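Local coordinates for hypothetical protein TM1010 (Thermotoga maritima, PDB 2F4P) that is of uncharacterised function but belongs to the cupin superfamily, built on a conserved beta-barrel fold, at residues G58-P67 with A129-Y140; K78-A88 with E139-K147. All coordinates share one frame; numbering follows the deposited sequence.

Interaction 1: G58-P67 with A129-Y140; sequences GARTHWHSHP and AEWLGSVTEEEY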
loop_
_atom_site.group_PDB
_atom_site.type_symbol
_atom_site.label_atom_id
_atom_site.label_comp_id
_atom_site.label_asym_id
_atom_site.label_seq_id
_atom_site.Cartn_x
_atom_site.Cartn_y
_atom_site.Cartn_z
ATOM N N GLY A 58 13.364 -15.141 11.243
ATOM C CA GLY A 58 12.890 -16.501 11.374
ATOM C C GLY A 58 11.365 -16.619 11.372
ATOM O O GLY A 58 10.832 -17.717 11.276
ATOM N N ALA A 59 10.659 -15.514 11.544
ATOM C CA ALA A 59 9.201 -15.566 11.641
ATOM C C ALA A 59 8.584 -15.526 10.250
ATOM O O ALA A 59 9.148 -14.945 9.305
ATOM C CB ALA A 59 8.668 -14.437 12.497
ATOM N N ARG A 60 7.419 -16.166 10.133
ATOM C CA ARG A 60 6.742 -16.281 8.851
ATOM C C ARG A 60 5.315 -16.730 8.998
ATOM O O ARG A 60 4.927 -17.339 9.999
ATOM C CB ARG A 60 7.471 -17.264 7.944
ATOM C CG ARG A 60 7.346 -18.743 8.310
ATOM C CD ARG A 60 8.533 -19.233 9.009
ATOM N NE ARG A 60 8.521 -20.679 9.312
ATOM C CZ ARG A 60 9.483 -21.287 10.010
ATOM N NH1 ARG A 60 10.512 -20.593 10.483
ATOM N NH2 ARG A 60 9.415 -22.581 10.258
ATOM N N THR A 61 4.544 -16.504 7.951
ATOM C CA THR A 61 3.197 -16.962 7.924
ATOM C C THR A 61 3.195 -18.483 7.801
ATOM O O THR A 61 4.175 -19.110 7.335
ATOM C CB THR A 61 2.412 -16.370 6.697
ATOM O OG1 THR A 61 2.923 -16.941 5.478
ATOM C CG2 THR A 61 2.551 -14.879 6.618
ATOM N N HIS A 62 2.080 -19.077 8.192
ATOM C CA HIS A 62 1.743 -20.423 7.721
ATOM C C HIS A 62 1.508 -20.390 6.210
ATOM O O HIS A 62 1.344 -19.308 5.602
ATOM C CB HIS A 62 0.490 -20.912 8.435
ATOM C CG HIS A 62 0.693 -21.149 9.897
ATOM N ND1 HIS A 62 -0.293 -21.664 10.711
ATOM C CD2 HIS A 62 1.771 -20.947 10.692
ATOM C CE1 HIS A 62 0.172 -21.775 11.940
ATOM N NE2 HIS A 62 1.418 -21.336 11.959
ATOM N N TRP A 63 1.436 -21.567 5.598
ATOM C CA TRP A 63 0.905 -21.651 4.229
ATOM C C TRP A 63 -0.551 -21.172 4.211
ATOM O O TRP A 63 -1.349 -21.537 5.088
ATOM C CB TRP A 63 0.959 -23.080 3.705
ATOM C CG TRP A 63 2.320 -23.661 3.509
ATOM C CD1 TRP A 63 2.985 -24.483 4.369
ATOM C CD2 TRP A 63 3.189 -23.488 2.371
ATOM N NE1 TRP A 63 4.186 -24.844 3.841
ATOM C CE2 TRP A 63 4.353 -24.233 2.625
ATOM C CE3 TRP A 63 3.109 -22.743 1.186
ATOM C CZ2 TRP A 63 5.413 -24.301 1.716
ATOM C CZ3 TRP A 63 4.171 -22.820 0.274
ATOM C CH2 TRP A 63 5.287 -23.600 0.537
ATOM N N HIS A 64 -0.911 -20.393 3.187
ATOM C CA HIS A 64 -2.258 -19.930 3.043
ATOM C C HIS A 64 -2.500 -19.384 1.629
ATOM O O HIS A 64 -1.568 -19.210 0.847
ATOM C CB HIS A 64 -2.553 -18.865 4.105
ATOM C CG HIS A 64 -1.757 -17.606 3.967
ATOM N ND1 HIS A 64 -0.380 -17.557 4.093
ATOM C CD2 HIS A 64 -2.163 -16.330 3.776
ATOM C CE1 HIS A 64 0.023 -16.303 3.952
ATOM N NE2 HIS A 64 -1.039 -15.541 3.762
ATOM N N SER A 65 -3.749 -19.077 1.341
ATOM C CA SER A 65 -4.137 -18.418 0.103
ATOM C C SER A 65 -5.275 -17.425 0.378
ATOM O O SER A 65 -6.019 -17.542 1.385
ATOM C CB SER A 65 -4.576 -19.472 -0.942
ATOM O OG SER A 65 -5.822 -20.065 -0.582
ATOM N N HIS A 66 -5.408 -16.470 -0.534
ATOM C CA HIS A 66 -6.492 -15.507 -0.518
ATOM C C HIS A 66 -7.288 -15.685 -1.809
ATOM O O HIS A 66 -6.721 -15.571 -2.890
ATOM C CB HIS A 66 -5.936 -14.089 -0.527
ATOM C CG HIS A 66 -5.376 -13.652 0.789
ATOM N ND1 HIS A 66 -6.135 -12.972 1.719
ATOM C CD2 HIS A 66 -4.160 -13.825 1.344
ATOM C CE1 HIS A 66 -5.400 -12.739 2.790
ATOM N NE2 HIS A 66 -4.196 -13.239 2.586
ATOM N N PRO A 67 -8.591 -15.882 -1.698
ATOM C CA PRO A 67 -9.434 -15.972 -2.884
ATOM C C PRO A 67 -9.327 -14.754 -3.821
ATOM O O PRO A 67 -9.485 -14.889 -5.032
ATOM C CB PRO A 67 -10.848 -16.037 -2.314
ATOM C CG PRO A 67 -10.710 -16.500 -0.967
ATOM C CD PRO A 67 -9.352 -16.089 -0.459
ATOM N N ALA A 129 -8.992 -15.257 3.902
ATOM C CA ALA A 129 -7.835 -16.106 3.686
ATOM C C ALA A 129 -8.149 -17.511 4.123
ATOM O O ALA A 129 -8.915 -17.738 5.082
ATOM C CB ALA A 129 -6.665 -15.582 4.461
ATOM N N GLU A 130 -7.585 -18.468 3.407
ATOM C CA GLU A 130 -7.675 -19.838 3.793
ATOM C C GLU A 130 -6.317 -20.249 4.343
ATOM O O GLU A 130 -5.312 -20.241 3.617
ATOM C CB GLU A 130 -8.024 -20.669 2.593
ATOM C CG GLU A 130 -7.998 -22.087 2.831
ATOM C CD GLU A 130 -8.843 -22.808 1.802
ATOM O OE1 GLU A 130 -9.197 -22.221 0.733
ATOM O OE2 GLU A 130 -9.175 -23.951 2.094
ATOM N N TRP A 131 -6.313 -20.616 5.613
ATOM C CA TRP A 131 -5.097 -20.930 6.341
ATOM C C TRP A 131 -4.873 -22.438 6.385
ATOM O O TRP A 131 -5.775 -23.212 6.722
ATOM C CB TRP A 131 -5.121 -20.303 7.750
ATOM C CG TRP A 131 -5.050 -18.823 7.722
ATOM C CD1 TRP A 131 -6.090 -17.958 7.816
ATOM C CD2 TRP A 131 -3.878 -18.023 7.603
ATOM N NE1 TRP A 131 -5.647 -16.670 7.723
ATOM C CE2 TRP A 131 -4.287 -16.679 7.614
ATOM C CE3 TRP A 131 -2.513 -18.310 7.495
ATOM C CZ2 TRP A 131 -3.385 -15.626 7.496
ATOM C CZ3 TRP A 131 -1.630 -17.273 7.381
ATOM C CH2 TRP A 131 -2.067 -15.942 7.374
ATOM N N LEU A 132 -3.666 -22.844 6.014
ATOM C CA LEU A 132 -3.272 -24.245 5.931
ATOM C C LEU A 132 -2.185 -24.534 7.001
ATOM O O LEU A 132 -2.199 -23.926 8.074
ATOM C CB LEU A 132 -2.836 -24.566 4.501
ATOM C CG LEU A 132 -3.867 -24.089 3.456
ATOM C CD1 LEU A 132 -3.350 -24.152 2.039
ATOM C CD2 LEU A 132 -5.175 -24.867 3.559
ATOM N N GLY A 133 -1.249 -25.431 6.717
ATOM C CA GLY A 133 -0.240 -25.818 7.695
ATOM C C GLY A 133 0.894 -24.838 7.896
ATOM O O GLY A 133 1.129 -23.948 7.083
ATOM N N SER A 134 1.615 -25.023 8.998
ATOM C CA SER A 134 2.859 -24.309 9.242
ATOM C C SER A 134 3.877 -24.607 8.173
ATOM O O SER A 134 3.847 -25.681 7.549
ATOM C CB SER A 134 3.448 -24.767 10.585
ATOM O OG SER A 134 2.660 -24.251 11.610
ATOM N N VAL A 135 4.802 -23.672 7.986
ATOM C CA VAL A 135 5.962 -23.898 7.179
ATOM C C VAL A 135 6.950 -24.565 8.136
ATOM O O VAL A 135 7.340 -23.997 9.166
ATOM C CB VAL A 135 6.519 -22.611 6.568
ATOM C CG1 VAL A 135 7.768 -22.901 5.723
ATOM C CG2 VAL A 135 5.440 -21.891 5.695
ATOM N N THR A 136 7.326 -25.796 7.816
ATOM C CA THR A 136 8.130 -26.575 8.719
ATOM C C THR A 136 9.554 -26.042 8.791
ATOM O O THR A 136 9.991 -25.299 7.932
ATOM C CB THR A 136 8.156 -28.049 8.294
ATOM O OG1 THR A 136 8.734 -28.171 6.987
ATOM C CG2 THR A 136 6.749 -28.618 8.290
ATOM N N GLU A 137 10.298 -26.439 9.815
ATOM C CA GLU A 137 11.678 -25.977 9.901
ATOM C C GLU A 137 12.503 -26.447 8.702
ATOM O O GLU A 137 13.363 -25.717 8.219
ATOM C CB GLU A 137 12.331 -26.387 11.223
ATOM C CG GLU A 137 11.766 -25.658 12.455
ATOM C CD GLU A 137 11.868 -24.115 12.413
ATOM O OE1 GLU A 137 12.435 -23.518 11.460
ATOM O OE2 GLU A 137 11.359 -23.484 13.363
ATOM N N GLU A 138 12.218 -27.650 8.212
ATOM C CA GLU A 138 12.879 -28.166 7.016
ATOM C C GLU A 138 12.503 -27.358 5.780
ATOM O O GLU A 138 13.386 -26.986 4.995
ATOM C CB GLU A 138 12.535 -29.651 6.798
ATOM N N GLU A 139 11.205 -27.075 5.603
ATOM C CA GLU A 139 10.787 -26.241 4.486
ATOM C C GLU A 139 11.495 -24.891 4.596
ATOM O O GLU A 139 12.061 -24.419 3.615
ATOM C CB GLU A 139 9.254 -26.093 4.414
ATOM C CG GLU A 139 8.552 -27.377 3.938
ATOM C CD GLU A 139 7.024 -27.329 4.033
ATOM O OE1 GLU A 139 6.491 -26.539 4.823
ATOM O OE2 GLU A 139 6.352 -28.124 3.335
ATOM N N TYR A 140 11.524 -24.300 5.795
ATOM C CA TYR A 140 12.100 -22.947 5.954
ATOM C C TYR A 140 13.609 -22.965 5.726
ATOM O O TYR A 140 14.145 -22.145 4.977
ATOM C CB TYR A 140 11.741 -22.345 7.319
ATOM C CG TYR A 140 12.245 -20.928 7.540
ATOM C CD1 TYR A 140 11.611 -19.834 6.933
ATOM C CD2 TYR A 140 13.344 -20.683 8.356
ATOM C CE1 TYR A 140 12.059 -18.546 7.127
ATOM C CE2 TYR A 140 13.802 -19.405 8.565
ATOM C CZ TYR A 140 13.165 -18.335 7.945
ATOM O OH TYR A 140 13.634 -17.074 8.161
HETATM O O HOH W 1 13.406 -20.574 12.369
HETATM O O HOH W 2 4.966 -21.153 9.158
HETATM O O HOH W 3 -2.712 -22.151 9.693
#

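Interaction 2: K78-A88 with E139-K147; sequences KGFYQERGKPA and EYRKATEGK. With EDO (1,2-ethanediol), chain G; EDO (1,2-ethanediol), chain F.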
loop_
_atom_site.group_PDB
_atom_site.type_symbol
_atom_site.label_atom_id
_atom_site.label_comp_id
_atom_site.label_asym_id
_atom_site.label_seq_id
_atom_site.Cartn_x
_atom_site.Cartn_y
_atom_site.Cartn_z
ATOM N N LYS A 78 14.887 -7.907 4.909
ATOM C CA LYS A 78 15.091 -9.018 4.007
ATOM C C LYS A 78 14.125 -10.132 4.371
ATOM O O LYS A 78 13.960 -10.478 5.547
ATOM C CB LYS A 78 16.533 -9.542 4.098
ATOM C CG LYS A 78 16.845 -10.689 3.131
ATOM C CD LYS A 78 18.316 -11.123 3.223
ATOM C CE LYS A 78 18.609 -12.359 2.384
ATOM N NZ LYS A 78 19.938 -12.949 2.745
ATOM N N GLY A 79 13.464 -10.669 3.362
ATOM C CA GLY A 79 12.591 -11.794 3.567
ATOM C C GLY A 79 12.509 -12.729 2.403
ATOM O O GLY A 79 13.297 -12.664 1.474
ATOM N N PHE A 80 11.510 -13.590 2.477
ATOM C CA PHE A 80 11.266 -14.626 1.494
ATOM C C PHE A 80 9.790 -14.747 1.211
ATOM O O PHE A 80 8.958 -14.564 2.110
ATOM C CB PHE A 80 11.775 -15.977 1.996
ATOM C CG PHE A 80 13.239 -16.049 2.053
ATOM C CD1 PHE A 80 13.925 -15.527 3.148
ATOM C CD2 PHE A 80 13.961 -16.591 1.015
ATOM C CE1 PHE A 80 15.321 -15.582 3.196
ATOM C CE2 PHE A 80 15.335 -16.643 1.060
ATOM C CZ PHE A 80 16.019 -16.137 2.160
ATOM N N TYR A 81 9.502 -15.046 -0.057
ATOM C CA TYR A 81 8.184 -15.395 -0.544
ATOM C C TYR A 81 8.293 -16.729 -1.292
ATOM O O TYR A 81 9.183 -16.917 -2.090
ATOM C CB TYR A 81 7.655 -14.310 -1.481
ATOM C CG TYR A 81 6.424 -14.679 -2.285
ATOM C CD1 TYR A 81 5.172 -14.788 -1.689
ATOM C CD2 TYR A 81 6.516 -14.951 -3.653
ATOM C CE1 TYR A 81 4.053 -15.108 -2.418
ATOM C CE2 TYR A 81 5.384 -15.287 -4.393
ATOM C CZ TYR A 81 4.154 -15.363 -3.771
ATOM O OH TYR A 81 3.019 -15.691 -4.490
ATOM N N GLN A 82 7.385 -17.652 -1.014
ATOM C CA GLN A 82 7.392 -18.934 -1.688
ATOM C C GLN A 82 5.997 -19.431 -1.974
ATOM O O GLN A 82 5.162 -19.498 -1.073
ATOM C CB GLN A 82 8.116 -19.969 -0.856
ATOM C CG GLN A 82 8.177 -21.362 -1.544
ATOM C CD GLN A 82 9.152 -22.306 -0.862
ATOM O OE1 GLN A 82 9.059 -22.553 0.350
ATOM N NE2 GLN A 82 10.084 -22.861 -1.638
ATOM N N GLU A 83 5.778 -19.817 -3.231
ATOM C CA GLU A 83 4.585 -20.535 -3.658
ATOM C C GLU A 83 4.773 -22.043 -3.524
ATOM O O GLU A 83 5.868 -22.569 -3.692
ATOM C CB GLU A 83 4.241 -20.150 -5.108
ATOM C CG GLU A 83 3.885 -18.676 -5.217
ATOM C CD GLU A 83 3.688 -18.173 -6.610
ATOM O OE1 GLU A 83 3.726 -19.002 -7.536
ATOM O OE2 GLU A 83 3.431 -16.947 -6.760
ATOM N N ARG A 84 3.689 -22.736 -3.198
ATOM C CA ARG A 84 3.725 -24.192 -3.059
ATOM C C ARG A 84 4.402 -24.828 -4.274
ATOM O O ARG A 84 4.004 -24.586 -5.407
ATOM C CB ARG A 84 2.288 -24.697 -2.903
ATOM C CG ARG A 84 2.141 -26.119 -2.539
ATOM C CD ARG A 84 1.158 -26.252 -1.356
ATOM N NE ARG A 84 1.925 -26.409 -0.151
ATOM C CZ ARG A 84 1.468 -26.480 1.099
ATOM N NH1 ARG A 84 0.189 -26.349 1.431
ATOM N NH2 ARG A 84 2.364 -26.640 2.039
ATOM N N GLY A 85 5.436 -25.619 -4.032
ATOM C CA GLY A 85 6.108 -26.380 -5.081
ATOM C C GLY A 85 7.076 -25.584 -5.941
ATOM O O GLY A 85 7.591 -26.114 -6.924
ATOM N N LYS A 86 7.327 -24.317 -5.597
ATOM C CA LYS A 86 8.200 -23.444 -6.402
ATOM C C LYS A 86 9.397 -22.941 -5.564
ATOM O O LYS A 86 9.313 -22.879 -4.338
ATOM C CB LYS A 86 7.431 -22.225 -6.926
ATOM C CG LYS A 86 6.202 -22.516 -7.824
ATOM C CD LYS A 86 6.565 -22.840 -9.236
ATOM C CE LYS A 86 5.438 -22.458 -10.214
ATOM N NZ LYS A 86 4.092 -22.825 -9.725
ATOM N N PRO A 87 10.500 -22.553 -6.219
ATOM C CA PRO A 87 11.641 -21.996 -5.488
ATOM C C PRO A 87 11.255 -20.693 -4.800
ATOM O O PRO A 87 10.511 -19.893 -5.376
ATOM C CB PRO A 87 12.646 -21.687 -6.602
ATOM C CG PRO A 87 12.268 -22.557 -7.709
ATOM C CD PRO A 87 10.773 -22.585 -7.663
ATOM N N ALA A 88 11.764 -20.475 -3.589
ATOM C CA ALA A 88 11.527 -19.230 -2.876
ATOM C C ALA A 88 12.173 -18.021 -3.569
ATOM O O ALA A 88 13.204 -18.140 -4.229
ATOM C CB ALA A 88 12.013 -19.348 -1.482
ATOM N N GLU A 139 11.205 -27.075 5.603
ATOM C CA GLU A 139 10.787 -26.241 4.486
ATOM C C GLU A 139 11.495 -24.891 4.596
ATOM O O GLU A 139 12.061 -24.419 3.615
ATOM C CB GLU A 139 9.254 -26.093 4.414
ATOM C CG GLU A 139 8.552 -27.377 3.938
ATOM C CD GLU A 139 7.024 -27.329 4.033
ATOM O OE1 GLU A 139 6.491 -26.539 4.823
ATOM O OE2 GLU A 139 6.352 -28.124 3.335
ATOM N N TYR A 140 11.524 -24.300 5.795
ATOM C CA TYR A 140 12.100 -22.947 5.954
ATOM C C TYR A 140 13.609 -22.965 5.726
ATOM O O TYR A 140 14.145 -22.145 4.977
ATOM C CB TYR A 140 11.741 -22.345 7.319
ATOM C CG TYR A 140 12.245 -20.928 7.540
ATOM C CD1 TYR A 140 11.611 -19.834 6.933
ATOM C CD2 TYR A 140 13.344 -20.683 8.356
ATOM C CE1 TYR A 140 12.059 -18.546 7.127
ATOM C CE2 TYR A 140 13.802 -19.405 8.565
ATOM C CZ TYR A 140 13.165 -18.335 7.945
ATOM O OH TYR A 140 13.634 -17.074 8.161
ATOM N N ARG A 141 14.290 -23.912 6.353
ATOM C CA ARG A 141 15.730 -24.047 6.185
ATOM C C ARG A 141 16.060 -24.223 4.699
ATOM O O ARG A 141 16.911 -23.513 4.162
ATOM C CB ARG A 141 16.235 -25.234 6.999
ATOM C CG ARG A 141 17.752 -25.444 6.990
ATOM C CD ARG A 141 18.124 -26.689 7.785
ATOM N NE ARG A 141 17.175 -27.783 7.566
ATOM C CZ ARG A 141 17.119 -28.549 6.474
ATOM N NH1 ARG A 141 17.962 -28.362 5.456
ATOM N NH2 ARG A 141 16.202 -29.513 6.401
ATOM N N LYS A 142 15.362 -25.136 4.024
ATOM C CA LYS A 142 15.665 -25.399 2.611
ATOM C C LYS A 142 15.398 -24.175 1.751
ATOM O O LYS A 142 16.141 -23.896 0.820
ATOM C CB LYS A 142 14.887 -26.591 2.064
ATOM C CG LYS A 142 15.399 -27.927 2.505
ATOM C CD LYS A 142 14.578 -29.044 1.878
ATOM N N ALA A 143 14.338 -23.445 2.080
ATOM C CA ALA A 143 14.015 -22.210 1.403
ATOM C C ALA A 143 15.032 -21.103 1.619
ATOM O O ALA A 143 15.283 -20.327 0.699
ATOM C CB ALA A 143 12.606 -21.727 1.808
ATOM N N THR A 144 15.629 -21.041 2.805
ATOM C CA THR A 144 16.394 -19.858 3.218
ATOM C C THR A 144 17.883 -20.059 3.471
ATOM O O THR A 144 18.659 -19.118 3.323
ATOM C CB THR A 144 15.804 -19.255 4.513
ATOM O OG1 THR A 144 15.940 -20.186 5.596
ATOM C CG2 THR A 144 14.356 -18.911 4.318
ATOM N N GLU A 145 18.287 -21.254 3.884
ATOM C CA GLU A 145 19.668 -21.469 4.307
ATOM C C GLU A 145 20.645 -21.085 3.197
ATOM O O GLU A 145 20.477 -21.496 2.043
ATOM C CB GLU A 145 19.904 -22.926 4.732
ATOM N N GLY A 146 21.642 -20.270 3.557
ATOM C CA GLY A 146 22.676 -19.812 2.622
ATOM C C GLY A 146 22.263 -18.763 1.594
ATOM O O GLY A 146 23.037 -18.467 0.684
ATOM N N LYS A 147 21.062 -18.192 1.727
ATOM C CA LYS A 147 20.548 -17.252 0.710
ATOM C C LYS A 147 20.659 -15.763 1.117
ATOM O O LYS A 147 21.440 -15.392 2.004
ATOM C CB LYS A 147 19.117 -17.632 0.288
ATOM C CG LYS A 147 18.968 -19.123 -0.069
ATOM C CD LYS A 147 18.328 -19.377 -1.440
ATOM C CE LYS A 147 16.870 -18.932 -1.511
ATOM N NZ LYS A 147 15.999 -19.941 -2.191
ATOM O OXT LYS A 147 20.017 -14.880 0.535
HETATM C C1 EDO G . 13.417 -23.066 -1.668
HETATM O O1 EDO G . 13.651 -22.286 -2.821
HETATM C C2 EDO G . 12.883 -24.449 -1.970
HETATM O O2 EDO G . 12.241 -24.892 -0.780
HETATM C C1 EDO F . 7.657 -17.549 -6.896
HETATM O O1 EDO F . 7.986 -16.162 -7.037
HETATM C C2 EDO F . 8.029 -17.884 -5.460
HETATM O O2 EDO F . 7.803 -19.254 -5.162
HETATM O O HOH W 4 4.735 -27.639 1.092
HETATM O O HOH W 5 15.407 -19.280 -4.520
#

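Interaction 1: G58-P67 with A129-Y140
Arg60 lays its guanidinium flat on the ring of Tyr140, the planes only 8° apart, with NH1 3.4 Å from Tyr140 CG in an off-centre cation-pi stack. At the guanidinium edge, NH2 donates an almost straight bond of 2.7 Å to Val135 O, and a weak, long salt bridge runs from NH2 to a Glu137 carboxylate standing nearly perpendicular to it. NH1 turns back to Gly58 O, so ring, carbonyls and carboxylate together fix the rotation of the group. Trp63 reaches the helix start with its indole N-H: NE1 donates to Glu139 OE1 (3.0 Å) in the plane of the indole but from above the carboxylate plane, while Val135 CG2 sits over the face of the five-membered ring. From the opposite face of that carboxylate, Thr136 N reaches the same OE1, and Glu139 N returns a bond to Thr136 OG1; this capping box holds the acceptor in place for the indole. Further along, the imidazole of His64 makes an offset stack with the six-membered ring of Trp131, centroids 4.1 Å apart. With chi1 of 65°, His64 CG lies between its backbone N and carbonyl carbon, which brings the ring flat against one face of the indole; His64 ND1 donates to His62 O, which Thr61 OG1 reaches from the opposite face. Ala129 CB rests on the His66 ring face. Ser65 and Glu130 form the antiparallel hydrogen-bonded pair, His64 and Trp131 the non-hydrogen-bonded one; beyond the strand, Leu132 N donates to Trp63 O and Trp63 N to Gly133 O. Strand 130-131 thus pairs with strand 60-65, which also pairs with strands 29-30 and 105-109; Trp106 packs edge-to-face on Trp63, and Tyr140 OH, on helix 137-144, bonds to Ala109 O.

Interaction 2: K78-A88 with E139-K147
The C-terminal helix 137-144 and its tail pack across strand 78-83 of the cupin barrel; the axes of strand 78-83 and helix piece 139-144 pass 10.1 Å apart at closest, their directions 111° apart. Phe80 is the platform: Thr144 CG2 sits over the centre of its ring, 3.6 Å from CD1, while Lys147 CB and CE come to the ring edge. Thr144 OG1, with chi1 of 64°, is turned instead to Tyr140 O, leaving the methyl to the aromatic face. Ala143 CB meets Ala88 CB at 4.1 Å. A type II turn from Thr144 to Lys147 folds the tail back, where the extended Lys78 donates through NZ to both terminal oxygens, Lys147 O (3.0 Å) and Lys147 OXT (2.9 Å), the latter a salt bridge. A 1,2-ethanediol, probably from the crystallisation liquor, accepts from Ala88 N and Gln82 NE2; NE2 also donates to Lys86 O, and Gln82 OE1 accepts from Trp106 NE1. A water bridges Arg84 NH2 and Glu139 OE2, whose partner oxygen OE1 accepts from Trp63 NE1. Lys78 thus probably offsets the terminal negative charge, whereas between strand and helix the direct contacts here are mainly apolar.

How the interactions relate
Helix 137-144 joins the two interactions, whose centres are 11 Å apart: Glu139 and Tyr140 belong to both, and both reach the same antiparallel sheet. In interaction 1 the start of the helix is tied to strand 60-65; in interaction 2 its last turn and tail lie on strand 78-83. Between them Trp63 and Arg84 form a cation-pi pair, with Trp63 NE1 3.1 Å from Arg84 NH2, and Trp63 CZ3 lies 3.7 Å from Gln82 O. Glu139 faces the indole through OE1 and the arginine's water through OE2. An unknown ligand, probably from the crystallisation liquor, is hydrogen-bonded to NE2 of His64 and of His66, which may mark a pocket on the interaction 1 side.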